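Long-range contact in PTS system, IIabc component (Clostridium difficile, PDB 3IPJ), which is the EIIB domain of a larger phosphotransferase-system permease that probably phosphorylates a sugar, perhaps trehalose, as it is taken up: residues E12-S24 and V34-V47. Residues are numbered along the deposited sequence; the frame is centred on the assembly and turned at random.
Sequences ELIKIIGEDNIIS and VMVKDREIINDKKV
The carboxamide of Asn21 is gripped on both of its polar atoms: OD1 takes the backbone N of Asp38 at 2.7 Å, in the carbonyl plane and on a lone pair, while ND2 gives one hydrogen to Asp38 O at 3.0 Å and the other to Ile17 O. In this EIIB domain helix 5-17 lies against an antiparallel sheet whose first two strands, 22-27 and 31-36, form a hairpin. Both acceptors of ND2 lie close to the amide plane, so three bonds fix the rotation of this buried group; with CG anti to the backbone N (chi1 -165°), the amide, set in the 3-10 turn after the helix, ties the helix's last carbonyl, Ile17 O, to the loop after strand 31-36. Ile41 CD1 and Ile42 CG1 pack against ND2. Toward the open end of the hairpin is a classic beta bulge, Ile23 and Ser24 both facing Met35: Met35 O accepts from Ile23 N at 2.7 Å and only weakly from Ser24 N, and Met35 N returns a bond to Ser24 O. Lys37 N bonds to Asn21 O nearby. Between helix and sheet, Ile17 CG2 meets Val36 CG1 at 3.7 Å, the two side chains crossing at about a right angle, and Ile42 CD1 lies alongside Ile17. Toward the N-terminal end of the helix segment, Leu13 CD2 rests on Val47 CG1, and Ile16 CG2 presses on Val47 CG2 at 3.4 Å, a tight carbon pair; Tyr63 of strand 62-66 and Val56 of strand 55-59 also touch Val47. Glu40, in the 3-10 turn 39-41, is a zinc ligand in a structure of this protein, though no zinc is bound to this chain here; its N bonds to Asp38 OD1, an Asx turn. One water donates to Ile16 O (2.7 Å) and Ile41 O and accepts from Asn43 N; a second joins Ile17 O to Ile41 O.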
ATOM      1  N   GLU A  12       4.293   0.396  -8.463  1.00 12.42           N
ATOM      2  CA  GLU A  12       3.433   1.374  -9.141  1.00 11.25           C
ATOM      3  C   GLU A  12       2.726   2.185  -8.081  1.00 11.56           C
ATOM      4  O   GLU A  12       2.633   3.418  -8.201  1.00 11.78           O
ATOM      5  CB  GLU A  12       2.442   0.729 -10.077  1.00 11.54           C
ATOM      6  CG  GLU A  12       3.187   0.268 -11.342  1.00 21.37           C
ATOM      7  CD  GLU A  12       2.361  -0.523 -12.419  1.00 30.49           C
ATOM      8  OE1 GLU A  12       1.139  -0.242 -12.565  1.00 28.80           O
ATOM      9  OE2 GLU A  12       2.975  -1.396 -13.177  1.00 34.51           O
ATOM     10  N   LEU A  13       2.213   1.508  -7.043  1.00 10.20           N
ATOM     11  CA  LEU A  13       1.509   2.209  -5.967  1.00 12.22           C
ATOM     12  C   LEU A  13       2.429   3.235  -5.287  1.00 11.72           C
ATOM     13  O   LEU A  13       2.026   4.418  -5.150  1.00 12.93           O
ATOM     14  CB  LEU A  13       0.896   1.200  -4.967  1.00 11.31           C
ATOM     15  CG  LEU A  13      -0.294   0.459  -5.567  1.00  9.59           C
ATOM     16  CD1 LEU A  13      -0.852  -0.602  -4.548  1.00  9.29           C
ATOM     17  CD2 LEU A  13      -1.374   1.386  -6.122  1.00 11.06           C
ATOM     18  N   ILE A  14       3.640   2.816  -4.888  1.00 13.96           N
ATOM     19  CA  ILE A  14       4.596   3.738  -4.211  1.00 16.18           C
ATOM     20  C   ILE A  14       4.877   4.930  -5.154  1.00 15.45           C
ATOM     21  O   ILE A  14       4.910   6.100  -4.695  1.00 14.60           O
ATOM     22  CB  ILE A  14       5.981   3.086  -3.829  1.00 19.29           C
ATOM     23  CG1 ILE A  14       5.875   1.781  -3.026  1.00 25.23           C
ATOM     24  CG2 ILE A  14       6.817   4.049  -3.035  1.00 17.87           C
ATOM     25  CD1 ILE A  14       4.847   1.782  -2.043  1.00 26.01           C
ATOM     26  N   LYS A  15       5.095   4.644  -6.449  1.00 12.28           N
ATOM     27  CA  LYS A  15       5.385   5.675  -7.374  1.00 11.74           C
ATOM     28  C   LYS A  15       4.247   6.721  -7.536  1.00 14.90           C
ATOM     29  O   LYS A  15       4.498   7.924  -7.650  1.00 14.88           O
ATOM     30  CB  LYS A  15       5.677   5.101  -8.717  1.00 14.44           C
ATOM     31  CG  LYS A  15       6.139   6.180  -9.696  1.00 15.80           C
ATOM     32  CD  LYS A  15       6.410   5.558 -11.095  1.00 19.79           C
ATOM     33  CE  LYS A  15       5.184   4.709 -11.537  1.00 24.60           C
ATOM     34  NZ  LYS A  15       5.422   3.449 -12.349  1.00 21.49           N
ATOM     35  N   ILE A  16       3.002   6.270  -7.544  1.00 11.76           N
ATOM     36  CA  ILE A  16       1.933   7.213  -7.670  1.00 10.87           C
ATOM     37  C   ILE A  16       1.666   8.029  -6.374  1.00 11.23           C
ATOM     38  O   ILE A  16       1.341   9.218  -6.432  1.00 13.39           O
ATOM     39  CB  ILE A  16       0.685   6.456  -8.102  1.00 11.34           C
ATOM     40  CG1 ILE A  16       0.936   5.763  -9.448  1.00 12.46           C
ATOM     41  CG2 ILE A  16      -0.494   7.383  -8.245  1.00 13.11           C
ATOM     42  CD1 ILE A  16      -0.087   4.629  -9.695  1.00 14.88           C
ATOM     43  N   ILE A  17       1.781   7.395  -5.219  1.00 10.31           N
ATOM     44  CA  ILE A  17       1.542   8.080  -3.923  1.00 10.27           C
ATOM     45  C   ILE A  17       2.727   9.021  -3.677  1.00 10.92           C
ATOM     46  O   ILE A  17       2.559  10.158  -3.268  1.00 12.81           O
ATOM     47  CB  ILE A  17       1.403   7.029  -2.808  1.00 11.70           C
ATOM     48  CG1 ILE A  17       0.157   6.157  -3.060  1.00 10.98           C
ATOM     49  CG2 ILE A  17       1.471   7.636  -1.381  1.00 11.02           C
ATOM     50  CD1 ILE A  17       0.116   4.853  -2.218  1.00 10.76           C
ATOM     51  N   GLY A  18       3.929   8.582  -3.994  1.00 10.22           N
ATOM     52  CA  GLY A  18       5.132   9.361  -3.749  1.00  9.19           C
ATOM     53  C   GLY A  18       5.854   8.738  -2.575  1.00 11.45           C
ATOM     54  O   GLY A  18       5.302   8.696  -1.475  1.00 10.98           O
ATOM     55  N   GLU A  19       7.110   8.315  -2.744  1.00 13.83           N
ATOM     56  CA  GLU A  19       7.762   7.623  -1.633  1.00 15.59           C
ATOM     57  C   GLU A  19       7.818   8.448  -0.314  1.00 15.32           C
ATOM     58  O   GLU A  19       7.580   7.938   0.799  1.00 14.76           O
ATOM     59  CB  GLU A  19       9.161   7.181  -2.024  1.00 20.80           C
ATOM     60  CG  GLU A  19       9.852   6.499  -0.869  1.00 29.47           C
ATOM     61  CD  GLU A  19      11.404   6.498  -0.943  1.00 41.90           C
ATOM     62  OE1 GLU A  19      11.998   6.455  -2.091  1.00 47.50           O
ATOM     63  OE2 GLU A  19      12.006   6.513   0.202  1.00 44.59           O
ATOM     64  N   ASP A  20       8.159   9.730  -0.443  1.00 15.39           N
ATOM     65  CA  ASP A  20       8.350  10.559   0.743  1.00 13.07           C
ATOM     66  C   ASP A  20       7.014  11.206   1.161  1.00 12.79           C
ATOM     67  O   ASP A  20       6.965  11.997   2.116  1.00 12.49           O
ATOM     68  CB  ASP A  20       9.561  11.528   0.602  1.00 11.91           C
ATOM     69  CG  ASP A  20       9.271  12.777  -0.240  1.00 14.68           C
ATOM     70  OD1 ASP A  20       8.184  12.834  -0.917  1.00 12.94           O
ATOM     71  OD2 ASP A  20      10.141  13.728  -0.223  1.00 11.84           O
ATOM     72  N   ASN A  21       5.929  10.795   0.477  1.00 11.56           N
ATOM     73  CA  ASN A  21       4.575  11.174   0.898  1.00 13.86           C
ATOM     74  C   ASN A  21       3.963  10.126   1.874  1.00 12.09           C
ATOM     75  O   ASN A  21       2.806  10.275   2.302  1.00 12.71           O
ATOM     76  CB  ASN A  21       3.666  11.343  -0.355  1.00 15.50           C
ATOM     77  CG  ASN A  21       2.290  12.095  -0.080  1.00 12.08           C
ATOM     78  OD1 ASN A  21       2.160  12.854   0.881  1.00 10.30           O
ATOM     79  ND2 ASN A  21       1.313  11.896  -0.983  1.00 11.18           N
ATOM     80  N   ILE A  22       4.718   9.074   2.201  1.00 12.31           N
ATOM     81  CA  ILE A  22       4.203   7.943   2.990  1.00 12.47           C
ATOM     82  C   ILE A  22       4.669   8.109   4.419  1.00 13.44           C
ATOM     83  O   ILE A  22       5.889   8.238   4.646  1.00 18.16           O
ATOM     84  CB  ILE A  22       4.711   6.575   2.402  1.00 17.74           C
ATOM     85  CG1 ILE A  22       3.978   6.318   1.019  1.00 15.67           C
ATOM     86  CG2 ILE A  22       4.628   5.412   3.488  1.00 17.49           C
ATOM     87  CD1 ILE A  22       4.585   5.330   0.065  1.00 14.86           C
ATOM     88  N   ILE A  23       3.751   8.136   5.386  1.00 12.54           N
ATOM     89  CA  ILE A  23       4.149   8.143   6.810  1.00 12.45           C
ATOM     90  C   ILE A  23       4.402   6.693   7.272  1.00 13.47           C
ATOM     91  O   ILE A  23       5.478   6.373   7.823  1.00 14.08           O
ATOM     92  CB  ILE A  23       3.076   8.788   7.682  1.00 11.23           C
ATOM     93  CG1 ILE A  23       2.859  10.246   7.282  1.00 11.45           C
ATOM     94  CG2 ILE A  23       3.435   8.653   9.207  1.00 11.95           C
ATOM     95  CD1 ILE A  23       1.724  10.860   8.043  1.00 12.98           C
ATOM     96  N   SER A  24       3.410   5.810   7.032  1.00 11.51           N
ATOM     97  CA  SER A  24       3.492   4.409   7.424  1.00 11.51           C
ATOM     98  C   SER A  24       2.413   3.646   6.662  1.00 13.01           C
ATOM     99  O   SER A  24       1.562   4.274   6.033  1.00 11.93           O
ATOM    100  CB  SER A  24       3.289   4.282   8.954  1.00 17.20           C
ATOM    101  OG  SER A  24       2.045   4.828   9.358  1.00 16.99           O
ATOM    102  N   VAL A  34      -2.494   3.228   3.665  1.00  9.08           N
ATOM    103  CA  VAL A  34      -1.278   4.070   3.652  1.00  8.86           C
ATOM    104  C   VAL A  34      -1.559   5.422   4.332  1.00 10.76           C
ATOM    105  O   VAL A  34      -2.398   6.189   3.811  1.00 11.35           O
ATOM    106  CB  VAL A  34      -0.849   4.385   2.208  1.00  8.51           C
ATOM    107  CG1 VAL A  34       0.539   5.041   2.196  1.00 10.32           C
ATOM    108  CG2 VAL A  34      -0.859   3.100   1.423  1.00 10.30           C
ATOM    109  N   MET A  35      -0.897   5.709   5.470  1.00  9.68           N
ATOM    110  CA  MET A  35      -1.020   7.023   6.130  1.00 10.39           C
ATOM    111  C   MET A  35      -0.117   7.927   5.280  1.00 12.72           C
ATOM    112  O   MET A  35       1.095   7.641   5.151  1.00 11.39           O
ATOM    113  CB  MET A  35      -0.527   6.972   7.567  1.00 11.98           C
ATOM    114  CG  MET A  35      -1.363   6.017   8.409  1.00 15.83           C
ATOM    115  SD  MET A  35      -3.000   6.716   8.806  1.00 16.30           S
ATOM    116  CE  MET A  35      -2.712   7.094  10.510  1.00 22.95           C
ATOM    117  N   VAL A  36      -0.714   8.963   4.650  1.00 10.74           N
ATOM    118  CA  VAL A  36       0.020   9.844   3.752  1.00  8.21           C
ATOM    119  C   VAL A  36       0.116  11.292   4.335  1.00 10.08           C
ATOM    120  O   VAL A  36      -0.732  11.730   5.093  1.00  8.92           O
ATOM    121  CB  VAL A  36      -0.592   9.828   2.332  1.00 11.42           C
ATOM    122  CG1 VAL A  36      -0.392   8.439   1.657  1.00 11.91           C
ATOM    123  CG2 VAL A  36      -2.120  10.275   2.317  1.00  9.14           C
ATOM    124  N   LYS A  37       1.170  12.010   3.946  1.00 10.09           N
ATOM    125  CA  LYS A  37       1.356  13.402   4.303  1.00 11.06           C
ATOM    126  C   LYS A  37       0.379  14.350   3.592  1.00 12.62           C
ATOM    127  O   LYS A  37      -0.232  15.248   4.195  1.00 12.74           O
ATOM    128  CB  LYS A  37       2.816  13.820   4.061  1.00 11.06           C
ATOM    129  CG  LYS A  37       3.818  12.898   4.826  1.00 10.41           C
ATOM    130  CD  LYS A  37       5.234  13.277   4.501  1.00  9.55           C
ATOM    131  CE  LYS A  37       6.239  12.138   4.745  1.00 12.37           C
ATOM    132  NZ  LYS A  37       7.616  12.720   4.508  1.00 11.49           N
ATOM    133  N   ASP A  38       0.200  14.134   2.305  1.00 12.41           N
ATOM    134  CA  ASP A  38      -0.645  15.003   1.460  1.00 11.47           C
ATOM    135  C   ASP A  38      -1.457  14.169   0.430  1.00  9.94           C
ATOM    136  O   ASP A  38      -0.945  13.765  -0.636  1.00  8.94           O
ATOM    137  CB  ASP A  38       0.301  16.002   0.766  1.00 13.04           C
ATOM    138  CG  ASP A  38      -0.402  17.063  -0.037  1.00 14.70           C
ATOM    139  OD1 ASP A  38      -1.641  17.174   0.057  1.00 13.95           O
ATOM    140  OD2 ASP A  38       0.322  17.819  -0.742  1.00 15.52           O
ATOM    141  N   ARG A  39      -2.735  13.920   0.740  1.00  9.55           N
ATOM    142  CA  ARG A  39      -3.570  13.226  -0.210  1.00 12.29           C
ATOM    143  C   ARG A  39      -3.740  13.983  -1.551  1.00 10.50           C
ATOM    144  O   ARG A  39      -3.944  13.368  -2.585  1.00 10.95           O
ATOM    145  CB  ARG A  39      -4.960  12.865   0.394  1.00 15.05           C
ATOM    146  CG  ARG A  39      -5.963  13.953   0.427  1.00 15.30           C
ATOM    147  CD  ARG A  39      -6.621  14.084  -0.916  1.00 14.39           C
ATOM    148  NE  ARG A  39      -7.588  13.030  -1.231  1.00 14.61           N
ATOM    149  CZ  ARG A  39      -7.472  12.129  -2.203  1.00 13.73           C
ATOM    150  NH1 ARG A  39      -6.361  12.051  -2.936  1.00 12.61           N
ATOM    151  NH2 ARG A  39      -8.465  11.279  -2.423  1.00 12.64           N
ATOM    152  N   GLU A  40      -3.647  15.309  -1.496  1.00  9.33           N
ATOM    153  CA  GLU A  40      -4.010  16.172  -2.603  1.00  9.87           C
ATOM    154  C   GLU A  40      -3.002  16.161  -3.741  1.00 13.39           C
ATOM    155  O   GLU A  40      -3.228  16.838  -4.771  1.00 17.64           O
ATOM    156  CB  GLU A  40      -4.210  17.631  -2.116  1.00 10.57           C
ATOM    157  CG  GLU A  40      -5.464  17.767  -1.330  1.00 10.21           C
ATOM    158  CD  GLU A  40      -5.462  19.015  -0.444  1.00 10.11           C
ATOM    159  OE1 GLU A  40      -4.573  19.901  -0.575  1.00  9.53           O
ATOM    160  OE2 GLU A  40      -6.375  19.094   0.415  1.00  9.50           O
ATOM    161  N   ILE A  41      -1.892  15.433  -3.594  1.00  9.22           N
ATOM    162  CA  ILE A  41      -0.987  15.234  -4.709  1.00 10.02           C
ATOM    163  C   ILE A  41      -1.040  13.786  -5.266  1.00 13.56           C
ATOM    164  O   ILE A  41      -0.239  13.428  -6.164  1.00 18.46           O
ATOM    165  CB  ILE A  41       0.437  15.564  -4.275  1.00 12.53           C
ATOM    166  CG1 ILE A  41       0.790  14.779  -2.989  1.00 14.97           C
ATOM    167  CG2 ILE A  41       0.565  17.084  -4.119  1.00 14.45           C
ATOM    168  CD1 ILE A  41       2.257  14.931  -2.522  1.00 20.37           C
ATOM    169  N   ILE A  42      -1.964  12.956  -4.736  1.00 12.52           N
ATOM    170  CA  ILE A  42      -2.092  11.560  -5.159  1.00 11.14           C
ATOM    171  C   ILE A  42      -3.195  11.527  -6.252  1.00 12.09           C
ATOM    172  O   ILE A  42      -4.352  11.924  -6.008  1.00 11.44           O
ATOM    173  CB  ILE A  42      -2.500  10.616  -3.962  1.00 12.45           C
ATOM    174  CG1 ILE A  42      -1.481  10.651  -2.814  1.00 12.32           C
ATOM    175  CG2 ILE A  42      -2.629   9.137  -4.437  1.00 11.42           C
ATOM    176  CD1 ILE A  42      -1.905   9.735  -1.664  1.00 10.57           C
ATOM    177  N   ASN A  43      -2.819  11.040  -7.449  1.00 11.57           N
ATOM    178  CA  ASN A  43      -3.703  10.982  -8.576  1.00 10.17           C
ATOM    179  C   ASN A  43      -4.552   9.692  -8.459  1.00  9.51           C
ATOM    180  O   ASN A  43      -4.092   8.581  -8.832  1.00  9.69           O
ATOM    181  CB  ASN A  43      -2.853  10.952  -9.862  1.00 14.30           C
ATOM    182  CG  ASN A  43      -3.697  10.959 -11.129  1.00 16.15           C
ATOM    183  OD1 ASN A  43      -4.915  10.740 -11.081  1.00 16.39           O
ATOM    184  ND2 ASN A  43      -3.053  11.225 -12.271  1.00 19.34           N
ATOM    185  N   ASP A  44      -5.759   9.814  -7.912  1.00  9.31           N
ATOM    186  CA  ASP A  44      -6.546   8.620  -7.602  1.00 12.48           C
ATOM    187  C   ASP A  44      -6.771   7.809  -8.860  1.00 10.60           C
ATOM    188  O   ASP A  44      -6.798   6.582  -8.817  1.00 12.57           O
ATOM    189  CB  ASP A  44      -7.930   8.960  -7.009  1.00 14.83           C
ATOM    190  CG  ASP A  44      -7.878   9.696  -5.645  1.00 15.53           C
ATOM    191  OD1 ASP A  44      -6.772   9.911  -5.063  1.00 15.35           O
ATOM    192  OD2 ASP A  44      -8.997  10.061  -5.144  1.00 18.51           O
ATOM    193  N   LYS A  45      -7.006   8.497  -9.976  1.00 11.71           N
ATOM    194  CA  LYS A  45      -7.359   7.807 -11.233  1.00 11.69           C
ATOM    195  C   LYS A  45      -6.232   6.893 -11.691  1.00 11.05           C
ATOM    196  O   LYS A  45      -6.491   5.854 -12.293  1.00 10.63           O
ATOM    197  CB  LYS A  45      -7.685   8.806 -12.351  1.00 11.77           C
ATOM    198  CG  LYS A  45      -8.873   9.705 -12.015  1.00 13.73           C
ATOM    199  CD  LYS A  45     -10.096   8.977 -11.325  1.00 14.04           C
ATOM    200  CE  LYS A  45     -10.915   8.206 -12.383  1.00 13.12           C
ATOM    201  NZ  LYS A  45     -12.164   7.651 -11.800  1.00 14.07           N
ATOM    202  N   LYS A  46      -4.989   7.311 -11.434  1.00 10.99           N
ATOM    203  CA  LYS A  46      -3.852   6.487 -11.792  1.00 11.72           C
ATOM    204  C   LYS A  46      -3.728   5.321 -10.836  1.00 10.96           C
ATOM    205  O   LYS A  46      -3.328   4.223 -11.244  1.00 10.15           O
ATOM    206  CB  LYS A  46      -2.528   7.264 -11.750  1.00 13.16           C
ATOM    207  CG  LYS A  46      -2.016   7.718 -13.053  1.00 20.95           C
ATOM    208  CD  LYS A  46      -1.091   8.884 -12.772  1.00 31.94           C
ATOM    209  CE  LYS A  46      -0.396   9.446 -14.036  1.00 39.43           C
ATOM    210  NZ  LYS A  46       0.674  10.499 -13.768  1.00 39.85           N
ATOM    211  N   VAL A  47      -4.025   5.554  -9.554  1.00  9.82           N
ATOM    212  CA  VAL A  47      -4.047   4.437  -8.644  1.00 10.90           C
ATOM    213  C   VAL A  47      -5.073   3.385  -9.034  1.00  9.49           C
ATOM    214  O   VAL A  47      -4.777   2.205  -9.017  1.00 10.90           O
ATOM    215  CB  VAL A  47      -4.283   4.858  -7.179  1.00 12.59           C
ATOM    216  CG1 VAL A  47      -4.250   3.602  -6.318  1.00  9.51           C
ATOM    217  CG2 VAL A  47      -3.163   5.878  -6.727  1.00 10.32           C
TER
HETATM  218  O   HOH W   1      -0.021  10.861  -8.099  1.00 11.51           O
HETATM  219  O   HOH W   2       2.661  12.607  -5.315  1.00 21.87           O